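Local coordinates for D-aminopeptidase (Burkholderia sp. LK4, PDB 5TZB), which probably releases N-terminal beta-amino acids from peptides, as an Ntn-hydrolase-type aminopeptidase of family S58, at residues 112-117 and 159-164; 120-125 and 143-148; 65-70 and 167-172. All blocks are in the same frame, centred on the assembly; numbering follows the deposited sequence.

The three contacts lie on one side of the chain's centre and share a five-stranded mixed sheet, in which strands 63-71, 111-115 and 144-148 are successive neighbours. Along the chain they are nested: contact 2 falls inside the loop closed by contact 1, which falls inside that closed by contact 3. Centres of contacts 1 and 2 are about 7 Å apart, of 1 and 3 about 10 Å, and of 2 and 3 about 11 Å. Contact 3 uses helix 163-172 itself, contact 1 the loop that leads into it, and contact 2 helix 119-129. Two helices thus cover this sheet, and contacts 1 and 2 also reach the second subunit, so this part of the layer belongs to the subunit interface as well.

Contact 1 of 3, residues 112-117 and 159-164; sequences AYTNTH and QHVSAA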
loop_
_atom_site.group_PDB
_atom_site.type_symbol
_atom_site.label_atom_id
_atom_site.label_comp_id
_atom_site.label_asym_id
_atom_site.label_seq_id
_atom_site.Cartn_x
_atom_site.Cartn_y
_atom_site.Cartn_z
ATOM N N ALA C 112 15.478 13.503 -11.234
ATOM C CA ALA C 112 15.359 14.898 -11.608
ATOM C C ALA C 112 14.148 15.550 -10.926
ATOM O O ALA C 112 13.129 14.900 -10.674
ATOM C CB ALA C 112 15.285 15.042 -13.112
ATOM N N TYR C 113 14.322 16.816 -10.553
ATOM C CA TYR C 113 13.251 17.674 -10.063
ATOM C C TYR C 113 12.935 18.745 -11.101
ATOM O O TYR C 113 13.860 19.343 -11.646
ATOM C CB TYR C 113 13.652 18.390 -8.773
ATOM C CG TYR C 113 13.943 17.557 -7.549
ATOM C CD1 TYR C 113 13.638 16.207 -7.487
ATOM C CD2 TYR C 113 14.518 18.152 -6.431
ATOM C CE1 TYR C 113 13.912 15.467 -6.337
ATOM C CE2 TYR C 113 14.788 17.430 -5.288
ATOM C CZ TYR C 113 14.486 16.097 -5.244
ATOM O OH TYR C 113 14.762 15.398 -4.092
ATOM N N THR C 114 11.658 19.036 -11.343
ATOM C CA THR C 114 11.311 20.182 -12.187
ATOM C C THR C 114 9.904 20.693 -11.825
ATOM O O THR C 114 9.405 20.380 -10.759
ATOM C CB THR C 114 11.411 19.820 -13.684
ATOM O OG1 THR C 114 11.274 20.999 -14.488
ATOM C CG2 THR C 114 10.373 18.790 -14.075
ATOM N N ASN C 115 9.272 21.490 -12.686
ATOM C CA ASN C 115 7.904 21.942 -12.424
ATOM C C ASN C 115 6.870 20.951 -12.968
ATOM O O ASN C 115 7.215 20.090 -13.775
ATOM C CB ASN C 115 7.660 23.325 -13.027
ATOM C CG ASN C 115 7.644 23.299 -14.544
ATOM O OD1 ASN C 115 6.650 22.899 -15.156
ATOM N ND2 ASN C 115 8.732 23.746 -15.159
ATOM N N THR C 116 5.613 21.094 -12.539
ATOM C CA THR C 116 4.558 20.118 -12.832
ATOM C C THR C 116 4.305 19.865 -14.320
ATOM O O THR C 116 3.983 18.743 -14.711
ATOM C CB THR C 116 3.211 20.533 -12.188
ATOM O OG1 THR C 116 3.440 21.024 -10.854
ATOM C CG2 THR C 116 2.259 19.337 -12.148
ATOM N N HIS C 117 4.424 20.897 -15.146
ATOM C CA HIS C 117 4.086 20.747 -16.551
ATOM C C HIS C 117 5.285 20.392 -17.435
ATOM O O HIS C 117 5.156 20.280 -18.648
ATOM C CB HIS C 117 3.395 22.019 -17.045
ATOM C CG HIS C 117 2.020 22.196 -16.475
ATOM N ND1 HIS C 117 1.232 23.297 -16.729
ATOM C CD2 HIS C 117 1.285 21.384 -15.677
ATOM C CE1 HIS C 117 0.079 23.169 -16.097
ATOM N NE2 HIS C 117 0.084 22.012 -15.453
ATOM N N GLN C 159 5.571 25.702 -20.650
ATOM C CA GLN C 159 6.402 24.495 -20.789
ATOM C C GLN C 159 7.773 24.849 -21.355
ATOM O O GLN C 159 8.141 24.421 -22.453
ATOM C CB GLN C 159 5.680 23.434 -21.650
ATOM C CG GLN C 159 4.449 22.819 -20.938
ATOM C CD GLN C 159 3.724 21.734 -21.744
ATOM O OE1 GLN C 159 3.348 21.944 -22.896
ATOM N NE2 GLN C 159 3.510 20.577 -21.128
ATOM N N HIS C 160 8.536 25.625 -20.589
ATOM C CA HIS C 160 9.775 26.211 -21.106
ATOM C C HIS C 160 11.022 25.359 -20.854
ATOM O O HIS C 160 12.117 25.726 -21.279
ATOM C CB HIS C 160 9.995 27.600 -20.505
ATOM C CG HIS C 160 8.931 28.586 -20.864
ATOM N ND1 HIS C 160 8.914 29.263 -22.064
ATOM C CD2 HIS C 160 7.868 29.041 -20.160
ATOM C CE1 HIS C 160 7.871 30.072 -22.095
ATOM N NE2 HIS C 160 7.219 29.956 -20.952
ATOM N N VAL C 161 10.866 24.228 -20.169
ATOM C CA VAL C 161 12.001 23.344 -19.900
ATOM C C VAL C 161 12.185 22.364 -21.045
ATOM O O VAL C 161 11.218 21.756 -21.504
ATOM C CB VAL C 161 11.822 22.557 -18.572
ATOM C CG1 VAL C 161 13.000 21.590 -18.326
ATOM C CG2 VAL C 161 11.661 23.523 -17.411
ATOM N N SER C 162 13.427 22.205 -21.497
ATOM C CA SER C 162 13.723 21.367 -22.657
ATOM C C SER C 162 14.828 20.351 -22.379
ATOM O O SER C 162 15.460 20.379 -21.322
ATOM C CB SER C 162 14.137 22.241 -23.836
ATOM O OG SER C 162 15.417 22.794 -23.590
ATOM N N ALA C 163 15.053 19.453 -23.335
ATOM C CA ALA C 163 16.108 18.454 -23.204
ATOM C C ALA C 163 17.472 19.111 -23.026
ATOM O O ALA C 163 18.329 18.590 -22.312
ATOM C CB ALA C 163 16.121 17.527 -24.411
ATOM N N ALA C 164 17.671 20.253 -23.677
ATOM C CA ALA C 164 18.943 20.960 -23.583
ATOM C C ALA C 164 19.194 21.399 -22.140
ATOM O O ALA C 164 20.326 21.371 -21.663
ATOM C CB ALA C 164 18.969 22.163 -24.540
#
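The turn following strand 111-115 meets the loop that leads into helix 163-172, chiefly where Gln159 donates to the backbone of His117. Gln159 NE2 reaches His117 O at 3.0 Å with an N-H...O angle of 158°; the donor lies in the carbonyl plane and the acceptor close to the plane of the amide. An extended glutamine suits this place because its amide can span the gap while its stem packs: Gln159 CG runs 4.1 Å from His117 CB. The same NE2 also donates to Asp124 O of the second subunit, so two carbonyls hold the amide end. An Asx turn shapes the loop opposite, Asn115 OD1 accepting from His117 N at 3.0 Å. With chi1 at 69°, CG of Asn115 sits between its own backbone N and carbonyl carbon, which brings OD1 forward to the N two residues on. Asparagine's short amide can close this turn while its ND2 donates to Thr65 OG1 on the neighbouring strand. Val161 runs alongside Asn115 and Thr114, pointing the other way, its CG2 3.7 Å from Asn115 ND2 and 3.9 Å from Thr114 OG1. A valine methyl fits beside these polar groups because they bond to other partners, Thr114 OG1 to Gly66 O.

Contact 2 of 3, residues 120-125 and 143-148; sequences GAVRDA and PVVMET
Arg123 and Pro143 bring the two backbones together, their CA atoms 5.9 Å apart, where helix 119-129 lies against the start of strand 144-148. The helix is the connecting element of a beta-alpha-beta crossover: it links strand 111-115 to its parallel neighbour 144-148 and packs on the sheet between. Val122 and Val145 make the apolar join, with CG1 of Val122 at 3.8 Å from CG1 of Val145 and about as near to its other methyl. With CG1 anti to the backbone N (chi1 -178°), Val145 turns both methyls to the helix, and the compact, beta-branched shape of the two valines suits a close helix-to-sheet seam. Val145 CG2 lies 3.7 Å from Arg123 CA, touching the helix backbone itself. Pro143 packs with its ring: CG rests 3.6 Å from Arg123 O, and CD lies 4.0 Å from Arg123 NE, the ring set crosswise to the arginine stem. A rigid ring serves well here, covering that stem without needing a polar partner of its own. Beyond Pro143 the guanidinium turns to charge, NH2 forming a salt bridge with Asp94 of the second subunit and NH1 donating to Thr116 O of that subunit. Arg123 NH1 is gripped a second time by Asp124 OD1, 2.9 Å away, in a salt bridge whose N-H...O angle is 172°; OD1 lies in the guanidinium plane, while NH1 comes from the syn side, tilted 31° out of the carboxylate plane.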
loop_
_atom_site.group_PDB
_atom_site.type_symbol
_atom_site.label_atom_id
_atom_site.label_comp_id
_atom_site.label_asym_id
_atom_site.label_seq_id
_atom_site.Cartn_x
_atom_site.Cartn_y
_atom_site.Cartn_z
ATOM N N GLY C 120 7.185 15.328 -18.201
ATOM C CA GLY C 120 7.318 14.446 -19.341
ATOM C C GLY C 120 8.515 14.743 -20.234
ATOM O O GLY C 120 9.248 13.825 -20.642
ATOM N N ALA C 121 8.713 16.025 -20.545
ATOM C CA ALA C 121 9.830 16.431 -21.390
ATOM C C ALA C 121 11.158 16.066 -20.706
ATOM O O ALA C 121 12.079 15.572 -21.349
ATOM C CB ALA C 121 9.764 17.936 -21.699
ATOM N N VAL C 122 11.240 16.303 -19.401
ATOM C CA VAL C 122 12.431 15.954 -18.632
ATOM C C VAL C 122 12.650 14.445 -18.590
ATOM O O VAL C 122 13.776 13.962 -18.778
ATOM C CB VAL C 122 12.351 16.511 -17.183
ATOM C CG1 VAL C 122 13.420 15.874 -16.288
ATOM C CG2 VAL C 122 12.449 18.058 -17.198
ATOM N N ARG C 123 11.573 13.700 -18.377
ATOM C CA ARG C 123 11.674 12.251 -18.311
ATOM C C ARG C 123 12.182 11.664 -19.629
ATOM O O ARG C 123 13.099 10.846 -19.635
ATOM C CB ARG C 123 10.321 11.633 -17.962
ATOM C CG ARG C 123 10.343 10.113 -17.790
ATOM C CD ARG C 123 9.639 9.424 -18.940
ATOM N NE ARG C 123 9.507 7.993 -18.711
ATOM C CZ ARG C 123 9.378 7.082 -19.670
ATOM N NH1 ARG C 123 9.361 7.445 -20.945
ATOM N NH2 ARG C 123 9.251 5.805 -19.341
ATOM N N ASP C 124 11.587 12.078 -20.743
ATOM C CA ASP C 124 11.972 11.506 -22.028
ATOM C C ASP C 124 13.357 11.988 -22.456
ATOM O O ASP C 124 14.043 11.313 -23.226
ATOM C CB ASP C 124 10.913 11.801 -23.091
ATOM C CG ASP C 124 9.699 10.865 -22.977
ATOM O OD1 ASP C 124 9.572 10.183 -21.934
ATOM O OD2 ASP C 124 8.876 10.806 -23.926
ATOM N N ALA C 125 13.776 13.142 -21.942
ATOM C CA ALA C 125 15.132 13.620 -22.190
ATOM C C ALA C 125 16.137 12.724 -21.465
ATOM O O ALA C 125 17.215 12.455 -21.976
ATOM C CB ALA C 125 15.286 15.063 -21.749
ATOM N N PRO C 143 13.190 6.642 -16.008
ATOM C CA PRO C 143 13.748 7.684 -15.125
ATOM C C PRO C 143 12.782 8.182 -14.034
ATOM O O PRO C 143 11.562 8.206 -14.225
ATOM C CB PRO C 143 14.094 8.822 -16.092
ATOM C CG PRO C 143 14.144 8.169 -17.481
ATOM C CD PRO C 143 13.130 7.071 -17.413
ATOM N N VAL C 144 13.336 8.568 -12.889
ATOM C CA VAL C 144 12.532 9.126 -11.815
ATOM C C VAL C 144 12.531 10.644 -11.917
ATOM O O VAL C 144 13.572 11.285 -11.789
ATOM C CB VAL C 144 13.044 8.698 -10.418
ATOM C CG1 VAL C 144 12.239 9.411 -9.304
ATOM C CG2 VAL C 144 12.959 7.163 -10.252
ATOM N N VAL C 145 11.360 11.219 -12.167
ATOM C CA VAL C 145 11.231 12.662 -12.239
ATOM C C VAL C 145 10.116 13.056 -11.289
ATOM O O VAL C 145 9.058 12.419 -11.273
ATOM C CB VAL C 145 10.929 13.160 -13.662
ATOM C CG1 VAL C 145 10.844 14.688 -13.690
ATOM C CG2 VAL C 145 12.007 12.688 -14.623
ATOM N N MET C 146 10.384 14.057 -10.449
ATOM C CA MET C 146 9.401 14.541 -9.493
ATOM C C MET C 146 9.246 16.037 -9.688
ATOM O O MET C 146 10.035 16.645 -10.410
ATOM C CB MET C 146 9.822 14.181 -8.071
ATOM C CG MET C 146 9.817 12.665 -7.832
ATOM S SD MET C 146 10.370 12.182 -6.190
ATOM C CE MET C 146 12.139 12.394 -6.378
ATOM N N GLU C 147 8.232 16.638 -9.063
ATOM C CA GLU C 147 7.900 18.018 -9.369
ATOM C C GLU C 147 7.245 18.769 -8.221
ATOM O O GLU C 147 6.698 18.159 -7.302
ATOM C CB GLU C 147 6.964 18.078 -10.584
ATOM C CG GLU C 147 5.654 17.302 -10.427
ATOM C CD GLU C 147 4.598 18.030 -9.573
ATOM O OE1 GLU C 147 4.633 19.279 -9.473
ATOM O OE2 GLU C 147 3.725 17.335 -9.008
ATOM N N THR C 148 7.304 20.095 -8.292
ATOM C CA THR C 148 6.412 20.958 -7.521
ATOM C C THR C 148 5.908 22.076 -8.464
ATOM O O THR C 148 6.424 22.246 -9.573
ATOM C CB THR C 148 7.109 21.535 -6.268
ATOM O OG1 THR C 148 8.278 22.249 -6.667
ATOM C CG2 THR C 148 7.526 20.401 -5.302
#

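Contact 3 of 3, residues 65-70 and 167-172; sequences TGVTVI and QRALAA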
loop_
_atom_site.group_PDB
_atom_site.type_symbol
_atom_site.label_atom_id
_atom_site.label_comp_id
_atom_site.label_asym_id
_atom_site.label_seq_id
_atom_site.Cartn_x
_atom_site.Cartn_y
_atom_site.Cartn_z
ATOM N N THR C 65 11.947 28.940 -13.636
ATOM C CA THR C 65 11.861 27.503 -13.461
ATOM C C THR C 65 13.190 26.853 -13.817
ATOM O O THR C 65 14.196 27.537 -13.979
ATOM C CB THR C 65 10.724 26.895 -14.334
ATOM O OG1 THR C 65 10.486 25.540 -13.949
ATOM C CG2 THR C 65 11.071 26.956 -15.814
ATOM N N GLY C 66 13.194 25.530 -13.932
ATOM C CA GLY C 66 14.404 24.822 -14.286
ATOM C C GLY C 66 14.343 23.358 -13.918
ATOM O O GLY C 66 13.270 22.784 -13.722
ATOM N N VAL C 67 15.514 22.745 -13.823
ATOM C CA VAL C 67 15.581 21.344 -13.505
ATOM C C VAL C 67 16.814 21.069 -12.638
ATOM O O VAL C 67 17.880 21.653 -12.845
ATOM C CB VAL C 67 15.570 20.482 -14.813
ATOM C CG1 VAL C 67 16.573 20.995 -15.809
ATOM C CG2 VAL C 67 15.806 19.013 -14.518
ATOM N N THR C 68 16.636 20.206 -11.639
ATOM C CA THR C 68 17.732 19.723 -10.805
ATOM C C THR C 68 17.913 18.232 -11.014
ATOM O O THR C 68 16.926 17.496 -11.090
ATOM C CB THR C 68 17.471 19.991 -9.319
ATOM O OG1 THR C 68 17.432 21.402 -9.096
ATOM C CG2 THR C 68 18.572 19.379 -8.457
ATOM N N VAL C 69 19.161 17.777 -11.126
ATOM C CA VAL C 69 19.411 16.348 -11.270
ATOM C C VAL C 69 20.260 15.825 -10.128
ATOM O O VAL C 69 21.125 16.529 -9.587
ATOM C CB VAL C 69 20.101 15.993 -12.609
ATOM C CG1 VAL C 69 19.187 16.276 -13.783
ATOM C CG2 VAL C 69 21.392 16.738 -12.755
ATOM N N ILE C 70 19.951 14.597 -9.731
ATOM C CA ILE C 70 20.740 13.869 -8.760
ATOM C C ILE C 70 21.255 12.629 -9.444
ATOM O O ILE C 70 20.455 11.822 -9.951
ATOM C CB ILE C 70 19.924 13.445 -7.525
ATOM C CG1 ILE C 70 19.164 14.623 -6.917
ATOM C CG2 ILE C 70 20.822 12.779 -6.485
ATOM C CD1 ILE C 70 18.135 14.178 -5.888
ATOM N N GLN C 167 20.254 18.470 -20.229
ATOM C CA GLN C 167 21.645 18.153 -20.540
ATOM C C GLN C 167 22.623 19.070 -19.805
ATOM O O GLN C 167 23.666 18.619 -19.337
ATOM C CB GLN C 167 21.883 18.249 -22.055
ATOM C CG GLN C 167 21.206 17.162 -22.846
ATOM C CD GLN C 167 21.850 15.820 -22.572
ATOM O OE1 GLN C 167 23.031 15.752 -22.223
ATOM N NE2 GLN C 167 21.076 14.747 -22.700
ATOM N N ARG C 168 22.249 20.332 -19.652
ATOM C CA ARG C 168 23.025 21.286 -18.860
ATOM C C ARG C 168 23.097 20.880 -17.382
ATOM O O ARG C 168 24.157 21.001 -16.755
ATOM C CB ARG C 168 22.436 22.696 -19.035
ATOM C CG ARG C 168 22.813 23.318 -20.393
ATOM C CD ARG C 168 22.170 24.675 -20.680
ATOM N NE ARG C 168 22.151 25.620 -19.572
ATOM C CZ ARG C 168 21.337 26.675 -19.541
ATOM N NH1 ARG C 168 20.498 26.878 -20.548
ATOM N NH2 ARG C 168 21.337 27.517 -18.509
ATOM N N ALA C 169 21.979 20.438 -16.811
ATOM C CA ALA C 169 21.983 19.974 -15.419
ATOM C C ALA C 169 22.854 18.723 -15.269
ATOM O O ALA C 169 23.636 18.602 -14.325
ATOM C CB ALA C 169 20.558 19.694 -14.933
ATOM N N LEU C 170 22.704 17.791 -16.204
ATOM C CA LEU C 170 23.493 16.569 -16.198
ATOM C C LEU C 170 24.988 16.875 -16.299
ATOM O O LEU C 170 25.806 16.277 -15.594
ATOM C CB LEU C 170 23.060 15.657 -17.341
ATOM C CG LEU C 170 21.703 14.989 -17.131
ATOM C CD1 LEU C 170 21.246 14.262 -18.395
ATOM C CD2 LEU C 170 21.765 14.033 -15.944
ATOM N N ALA C 171 25.346 17.804 -17.172
ATOM C CA ALA C 171 26.760 18.149 -17.363
ATOM C C ALA C 171 27.340 18.849 -16.136
ATOM O O ALA C 171 28.525 18.716 -15.845
ATOM C CB ALA C 171 26.927 19.026 -18.601
ATOM N N ALA C 172 26.488 19.573 -15.414
ATOM C CA ALA C 172 26.893 20.318 -14.223
ATOM C C ALA C 172 26.872 19.473 -12.951
ATOM O O ALA C 172 27.312 19.931 -11.894
ATOM C CB ALA C 172 26.003 21.536 -14.043
#
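Val69 and Ala169 have the nearest CA atoms where segments 65-70 and 167-172 pass, their axes 7.7 Å apart with a signed crossing angle of -37°. The apolar side chains form the first group of contacts. Ala169 CB lies 3.8 Å from Val69 CG2 and 3.9 Å from Val69 CG1, so the single methyl nests against both branches of the valine. Such a small residue suits the helix face turned to the sheet, because it lets the backbones approach to 6.1 Å between Val69 CA and Ala169 CA. Leu170 reaches in from the flank: its CD2 comes to 4.0 Å from Val69 CG1, the leucine running perpendicular to the valine. Val67, two residues earlier on the same face of the strand, adds a looser touch, CG1 lying 4.3 Å from Ala169 CB.

Contacts of side chain with backbone make the second group. With CG1 of Val69 anti to the carbonyl carbon (chi1 -66°), CG2 falls between the backbone N and the carbonyl carbon, and this methyl presses to 3.3 Å from Ala169 O, a close approach of an apolar carbon to a helix carbonyl. In return, Ala169 CB packs 3.9 Å from Val67 O.

Backbone hydrogen bonds link Val67 to Cys52 and Val69 to Gly50 on one flank of the strand, and Thr68 to Tyr113 on the other. Thr68 and Ile70 point away from the helix and touch Leu217 of strand 213-220, in the second sheet. A helix layered over one sheet, with that sheet stacked on another, is consistent with three of the four layers of an alpha-beta-beta-alpha sandwich, as in Ntn-type hydrolases.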